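Local coordinates for protein 4-oxalocrotonase tautomerase isozyme (Methylibium petroleiphilum, PDB 4FDX) that belongs to the tautomerase family of the MIF clan, small enzymes with a beta-alpha-beta fold, and assembles here as a hexamer, at residues 10-13 and 14-17; 32-35 and 36-39. One frame throughout, in Å; residues are numbered along the deposited sequence.

Contact 1 of 2, residues 10-13 and 14-17; sequences GRTV and EQKR
Thr12 and Val13 each meet the residue four places on through their carbonyl oxygens, Lys16 N to Thr12 O at 3.1 Å and Arg17 N to Val13 O at 2.8 Å, as the chain leaves its loop and winds into helix 13-31. This is the N-terminal turn of the helix in the beta-alpha-beta unit of the tautomerase fold, with Thr12 as N-cap. Thr12 OG1 caps no backbone N-H; a chi1 of 39° tucks it into the gap flanked by its own N and C, on the side of the Gln15 amide. Gln15 OE1 takes two weak hydrogen bonds from Thr12, from N at 3.3 Å and from OG1 at 3.4 Å, so a side chain of the first turn reaches back over the cap residue. That amide also lies at the edge of the Arg11 guanidinium, the two planes 62° apart and the side chains crossing at about a right angle; NH1 of Arg11 makes a hydrogen bond to the carbonyl oxygen of Leu31 of the second subunit. Lys16 runs extended past the loop backbone, its CE 3.6 Å from Arg11 O, and NZ forms a salt bridge with Glu44 of the same chain and a hydrogen bond with NE2 of His49 of the third subunit. Val13 CG1 lies 3.0 Å above the guanidinium plane of Arg17, offset toward the rim and 3.2 Å from Arg17 CZ.

Contact 2 of 2, residues 32-35 and 36-39; sequences DVRP and DQVR
Arg34 and Gln37 meet through both backbone and side chain where the chain turns from helix 13-31 toward strand 39-45. The extended Gln37 side chain reaches back over the turn, and its OE1 accepts the backbone N-H of Arg34 at 2.8 Å in an almost straight bond, 179° at the hydrogen, with the donor somewhat tilted from the amide carbonyl plane. In return Gln37 N donates to Arg34 O at 3.0 Å, so both the N-H and the carbonyl of Arg34 are bonded to Gln37. One step on, Val38 N reaches Pro35 O at 2.9 Å; both of these backbone bonds link residues i and i+3. Arg39 NH1 donates to Asp36 O at 3.0 Å.

Among the charged and flat groups, the Arg34 guanidinium lies over Gln37, nearly parallel to its amide (planes 13° apart), with Gln37 CG 3.4 Å from Arg34 NH2. The bend at chi3 (-66°) turns the guanidinium back over this side chain. Asp36 OD2 lies at the edge of the Arg34 guanidinium, a doubtful salt bridge because the two groups are modelled too close together for their exact positions to be trusted.

The apolar contact is on the inner side: Val33 CG2 and Val38 CG2 touch at 3.7 Å, their side chains crossing at about a right angle, and both valines rest on Val27 of helix 13-31. Pro35 packs on Val28 and on Ala53 of the third subunit. The whole is a short 3-10 turn connecting helix to strand in the beta-alpha-beta crossover of the tautomerase fold.

Overall arrangement
Contact 1 and contact 2 are both largely at the surface, with centres 22 Å apart and no atoms touching. They belong to the two connections of one beta-alpha-beta unit: residues 10-17 lead from strand 2-8 into helix 13-31, and residues 32-39 lead from that helix to strand 39-45. In both, a glutamine three residues on offers OE1 to a backbone N-H, weakly at the helix start of contact 1 and in a short, straight bond at the 3-10 turn of contact 2, which adds a valine pair against the helix. Both touch the third subunit, and across another interface Arg11 of one copy packs on Val33 of the next.

Contact 1 of 2, residues 10-13 and 14-17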
ATOM      1  N   GLY B  10      10.570 -16.386   3.540  1.00 30.20           N
ATOM      2  CA  GLY B  10      10.978 -17.788   3.652  1.00 31.05           C
ATOM      3  C   GLY B  10      10.487 -18.741   2.605  1.00 31.86           C
ATOM      4  O   GLY B  10      11.034 -19.837   2.524  1.00 30.37           O
ATOM      5  N   ARG B  11       9.493 -18.348   1.792  1.00 27.94           N
ATOM      6  CA  ARG B  11       8.961 -19.223   0.681  1.00 26.13           C
ATOM      7  C   ARG B  11       9.908 -19.414  -0.470  1.00 25.48           C
ATOM      8  O   ARG B  11      10.707 -18.527  -0.791  1.00 26.26           O
ATOM      9  CB  ARG B  11       7.683 -18.648   0.139  1.00 30.43           C
ATOM     10  CG  ARG B  11       6.791 -18.496   1.314  1.00 33.48           C
ATOM     11  CD  ARG B  11       5.453 -18.772   0.835  1.00 32.20           C
ATOM     12  NE  ARG B  11       4.495 -18.790   1.928  1.00 31.82           N
ATOM     13  CZ  ARG B  11       3.813 -19.871   2.283  1.00 34.44           C
ATOM     14  NH1 ARG B  11       4.039 -21.062   1.690  1.00 36.86           N
ATOM     15  NH2 ARG B  11       2.921 -19.769   3.262  1.00 32.61           N
ATOM     16  N   THR B  12       9.799 -20.584  -1.092  1.00 23.15           N
ATOM     17  CA  THR B  12      10.752 -20.911  -2.164  1.00 25.74           C
ATOM     18  C   THR B  12      10.261 -20.178  -3.446  1.00 22.68           C
ATOM     19  O   THR B  12       9.047 -19.835  -3.570  1.00 22.89           O
ATOM     20  CB  THR B  12      11.155 -22.450  -2.217  1.00 34.09           C
ATOM     21  OG1 THR B  12       9.991 -23.221  -1.952  1.00 47.65           O
ATOM     22  CG2 THR B  12      12.409 -23.002  -1.062  1.00 25.28           C
ATOM     23  N   VAL B  13      11.192 -19.820  -4.290  1.00 21.49           N
ATOM     24  CA  VAL B  13      10.941 -19.156  -5.545  1.00 22.43           C
ATOM     25  C   VAL B  13       9.857 -19.896  -6.307  1.00 21.59           C
ATOM     26  O   VAL B  13       9.005 -19.245  -6.925  1.00 20.64           O
ATOM     27  CB  VAL B  13      12.263 -19.050  -6.390  1.00 24.11           C
ATOM     28  CG1 VAL B  13      11.941 -18.844  -7.850  1.00 25.03           C
ATOM     29  CG2 VAL B  13      13.033 -17.834  -5.920  1.00 29.02           C
ATOM     30  N   GLU B  14       9.921 -21.231  -6.345  1.00 20.92           N
ATOM     31  CA  GLU B  14       8.873 -22.000  -7.068  1.00 23.94           C
ATOM     32  C   GLU B  14       7.486 -21.724  -6.573  1.00 21.77           C
ATOM     33  O   GLU B  14       6.581 -21.569  -7.405  1.00 23.16           O
ATOM     34  CB  GLU B  14       9.056 -23.509  -6.948  1.00 27.42           C
ATOM     35  CG  GLU B  14      10.089 -24.073  -7.881  1.00 34.47           C
ATOM     36  CD  GLU B  14      11.515 -24.006  -7.319  1.00 37.08           C
ATOM     37  OE1 GLU B  14      11.730 -23.551  -6.161  1.00 31.49           O
ATOM     38  OE2 GLU B  14      12.425 -24.361  -8.101  1.00 38.31           O
ATOM     39  N   GLN B  15       7.294 -21.628  -5.265  1.00 20.45           N
ATOM     40  CA  GLN B  15       5.959 -21.390  -4.730  1.00 19.85           C
ATOM     41  C   GLN B  15       5.502 -19.988  -5.098  1.00 17.95           C
ATOM     42  O   GLN B  15       4.360 -19.778  -5.490  1.00 19.26           O
ATOM     43  CB  GLN B  15       5.982 -21.463  -3.193  1.00 23.12           C
ATOM     44  CG  GLN B  15       5.824 -22.829  -2.653  1.00 30.23           C
ATOM     45  CD  GLN B  15       5.982 -22.840  -1.145  1.00 37.20           C
ATOM     46  OE1 GLN B  15       6.997 -22.346  -0.606  1.00 43.43           O
ATOM     47  NE2 GLN B  15       4.973 -23.376  -0.455  1.00 33.95           N
ATOM     48  N   LYS B  16       6.401 -19.017  -4.999  1.00 20.83           N
ATOM     49  CA  LYS B  16       6.072 -17.608  -5.401  1.00 18.35           C
ATOM     50  C   LYS B  16       5.681 -17.619  -6.888  1.00 17.79           C
ATOM     51  O   LYS B  16       4.724 -16.937  -7.296  1.00 17.26           O
ATOM     52  CB  LYS B  16       7.282 -16.680  -5.135  1.00 17.89           C
ATOM     53  CG  LYS B  16       7.550 -16.431  -3.636  1.00 23.50           C
ATOM     54  CD  LYS B  16       8.940 -15.824  -3.579  1.00 24.22           C
ATOM     55  CE  LYS B  16       9.377 -15.457  -2.195  1.00 23.54           C
ATOM     56  NZ  LYS B  16      10.672 -14.752  -2.304  1.00 21.20           N
ATOM     57  N   ARG B  17       6.443 -18.314  -7.750  1.00 17.47           N
ATOM     58  CA  ARG B  17       6.147 -18.337  -9.199  1.00 15.29           C
ATOM     59  C   ARG B  17       4.795 -19.021  -9.438  1.00 15.00           C
ATOM     60  O   ARG B  17       3.981 -18.519 -10.254  1.00 15.85           O
ATOM     61  CB  ARG B  17       7.236 -19.111  -9.936  1.00 18.08           C
ATOM     62  CG  ARG B  17       8.543 -18.275 -10.096  1.00 20.36           C
ATOM     63  CD  ARG B  17       9.477 -19.095 -10.985  1.00 20.99           C
ATOM     64  NE  ARG B  17      10.805 -18.534 -10.857  1.00 27.82           N
ATOM     65  CZ  ARG B  17      11.914 -19.294 -11.041  1.00 35.05           C
ATOM     66  NH1 ARG B  17      11.791 -20.602 -11.372  1.00 30.77           N
ATOM     67  NH2 ARG B  17      13.144 -18.777 -10.855  1.00 31.05           N
TER

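Contact 2 of 2, residues 32-35 and 36-39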
ATOM      1  N   ASP B  32     -12.382 -10.836 -16.505  1.00 25.91           N
ATOM      2  CA  ASP B  32     -12.458 -10.676 -17.946  1.00 27.65           C
ATOM      3  C   ASP B  32     -11.481  -9.573 -18.420  1.00 30.65           C
ATOM      4  O   ASP B  32     -11.886  -8.578 -19.023  1.00 29.75           O
ATOM      5  CB  ASP B  32     -13.907 -10.302 -18.278  1.00 34.51           C
ATOM      6  CG  ASP B  32     -14.198 -10.383 -19.718  1.00 40.63           C
ATOM      7  OD1 ASP B  32     -13.706 -11.326 -20.387  1.00 44.51           O
ATOM      8  OD2 ASP B  32     -14.901  -9.452 -20.160  1.00 43.24           O
ATOM      9  N   VAL B  33     -10.195  -9.747 -18.063  1.00 24.10           N
ATOM     10  CA  VAL B  33      -9.085  -8.860 -18.452  1.00 21.07           C
ATOM     11  C   VAL B  33      -8.066  -9.718 -19.103  1.00 20.54           C
ATOM     12  O   VAL B  33      -8.082 -10.971 -18.933  1.00 23.57           O
ATOM     13  CB  VAL B  33      -8.508  -8.071 -17.229  1.00 21.76           C
ATOM     14  CG1 VAL B  33      -9.605  -7.155 -16.662  1.00 23.17           C
ATOM     15  CG2 VAL B  33      -7.902  -8.985 -16.119  1.00 19.35           C
ATOM     16  N   ARG B  34      -7.127  -9.105 -19.844  1.00 20.78           N
ATOM     17  CA  ARG B  34      -6.073  -9.896 -20.506  1.00 21.60           C
ATOM     18  C   ARG B  34      -4.945 -10.121 -19.481  1.00 19.48           C
ATOM     19  O   ARG B  34      -4.799  -9.327 -18.565  1.00 19.13           O
ATOM     20  CB  ARG B  34      -5.499  -9.145 -21.700  1.00 25.89           C
ATOM     21  CG  ARG B  34      -6.515  -9.093 -22.842  1.00 30.53           C
ATOM     22  CD  ARG B  34      -6.144  -8.134 -23.957  1.00 43.36           C
ATOM     23  NE  ARG B  34      -6.157  -6.748 -23.478  1.00 49.97           N
ATOM     24  CZ  ARG B  34      -5.053  -6.044 -23.293  1.00 36.33           C
ATOM     25  NH1 ARG B  34      -3.909  -6.610 -23.602  1.00 46.79           N
ATOM     26  NH2 ARG B  34      -5.082  -4.786 -22.845  1.00 43.22           N
ATOM     27  N   PRO B  35      -4.149 -11.163 -19.663  1.00 20.74           N
ATOM     28  CA  PRO B  35      -2.964 -11.343 -18.788  1.00 19.08           C
ATOM     29  C   PRO B  35      -2.053 -10.134 -18.663  1.00 19.65           C
ATOM     30  O   PRO B  35      -1.534  -9.828 -17.534  1.00 18.90           O
ATOM     31  CB  PRO B  35      -2.277 -12.596 -19.365  1.00 23.55           C
ATOM     32  CG  PRO B  35      -3.465 -13.354 -19.899  1.00 25.41           C
ATOM     33  CD  PRO B  35      -4.368 -12.340 -20.513  1.00 20.95           C
ATOM     34  N   ASP B  36      -1.779  -9.444 -19.796  1.00 19.77           N
ATOM     35  CA  ASP B  36      -0.875  -8.299 -19.762  1.00 20.19           C
ATOM     36  C   ASP B  36      -1.491  -7.111 -18.989  1.00 19.30           C
ATOM     37  O   ASP B  36      -0.734  -6.083 -18.815  1.00 24.81           O
ATOM     38  CB  ASP B  36      -0.531  -7.868 -21.233  1.00 22.30           C
ATOM     39  CG  ASP B  36      -1.800  -7.446 -21.985  1.00 29.84           C
ATOM     40  OD1 ASP B  36      -2.465  -6.486 -21.536  1.00 28.80           O
ATOM     41  OD2 ASP B  36      -2.192  -8.091 -22.979  1.00 36.30           O
ATOM     42  N   GLN B  37      -2.782  -7.174 -18.539  1.00 17.14           N
ATOM     43  CA  GLN B  37      -3.348  -6.092 -17.705  1.00 16.80           C
ATOM     44  C   GLN B  37      -3.197  -6.439 -16.215  1.00 15.90           C
ATOM     45  O   GLN B  37      -3.738  -5.720 -15.360  1.00 18.94           O
ATOM     46  CB  GLN B  37      -4.818  -5.854 -18.007  1.00 23.33           C
ATOM     47  CG  GLN B  37      -5.081  -5.339 -19.456  1.00 23.04           C
ATOM     48  CD  GLN B  37      -6.610  -5.329 -19.725  1.00 26.67           C
ATOM     49  OE1 GLN B  37      -7.194  -6.312 -20.168  1.00 26.49           O
ATOM     50  NE2 GLN B  37      -7.236  -4.239 -19.386  1.00 33.16           N
ATOM     51  N   VAL B  38      -2.551  -7.599 -15.923  1.00 14.39           N
ATOM     52  CA  VAL B  38      -2.488  -8.081 -14.514  1.00 12.95           C
ATOM     53  C   VAL B  38      -1.065  -8.027 -13.989  1.00 13.23           C
ATOM     54  O   VAL B  38      -0.182  -8.724 -14.511  1.00 14.14           O
ATOM     55  CB  VAL B  38      -3.041  -9.501 -14.339  1.00 12.14           C
ATOM     56  CG1 VAL B  38      -3.090  -9.877 -12.857  1.00 14.85           C
ATOM     57  CG2 VAL B  38      -4.463  -9.519 -14.894  1.00 15.54           C
ATOM     58  N   ARG B  39      -0.847  -7.138 -13.010  1.00 13.81           N
ATOM     59  CA  ARG B  39       0.496  -7.050 -12.393  1.00 12.49           C
ATOM     60  C   ARG B  39       0.430  -7.438 -10.908  1.00 14.12           C
ATOM     61  O   ARG B  39      -0.566  -7.170 -10.241  1.00 14.53           O
ATOM     62  CB  ARG B  39       1.014  -5.617 -12.500  1.00 14.96           C
ATOM     63  CG  ARG B  39       1.426  -5.318 -13.948  1.00 15.12           C
ATOM     64  CD  ARG B  39       1.590  -3.796 -14.134  1.00 15.56           C
ATOM     65  NE  ARG B  39       2.229  -3.634 -15.450  1.00 17.75           N
ATOM     66  CZ  ARG B  39       1.611  -3.915 -16.590  1.00 17.08           C
ATOM     67  NH1 ARG B  39       0.329  -4.210 -16.664  1.00 17.61           N
ATOM     68  NH2 ARG B  39       2.300  -3.786 -17.739  1.00 22.23           N
TER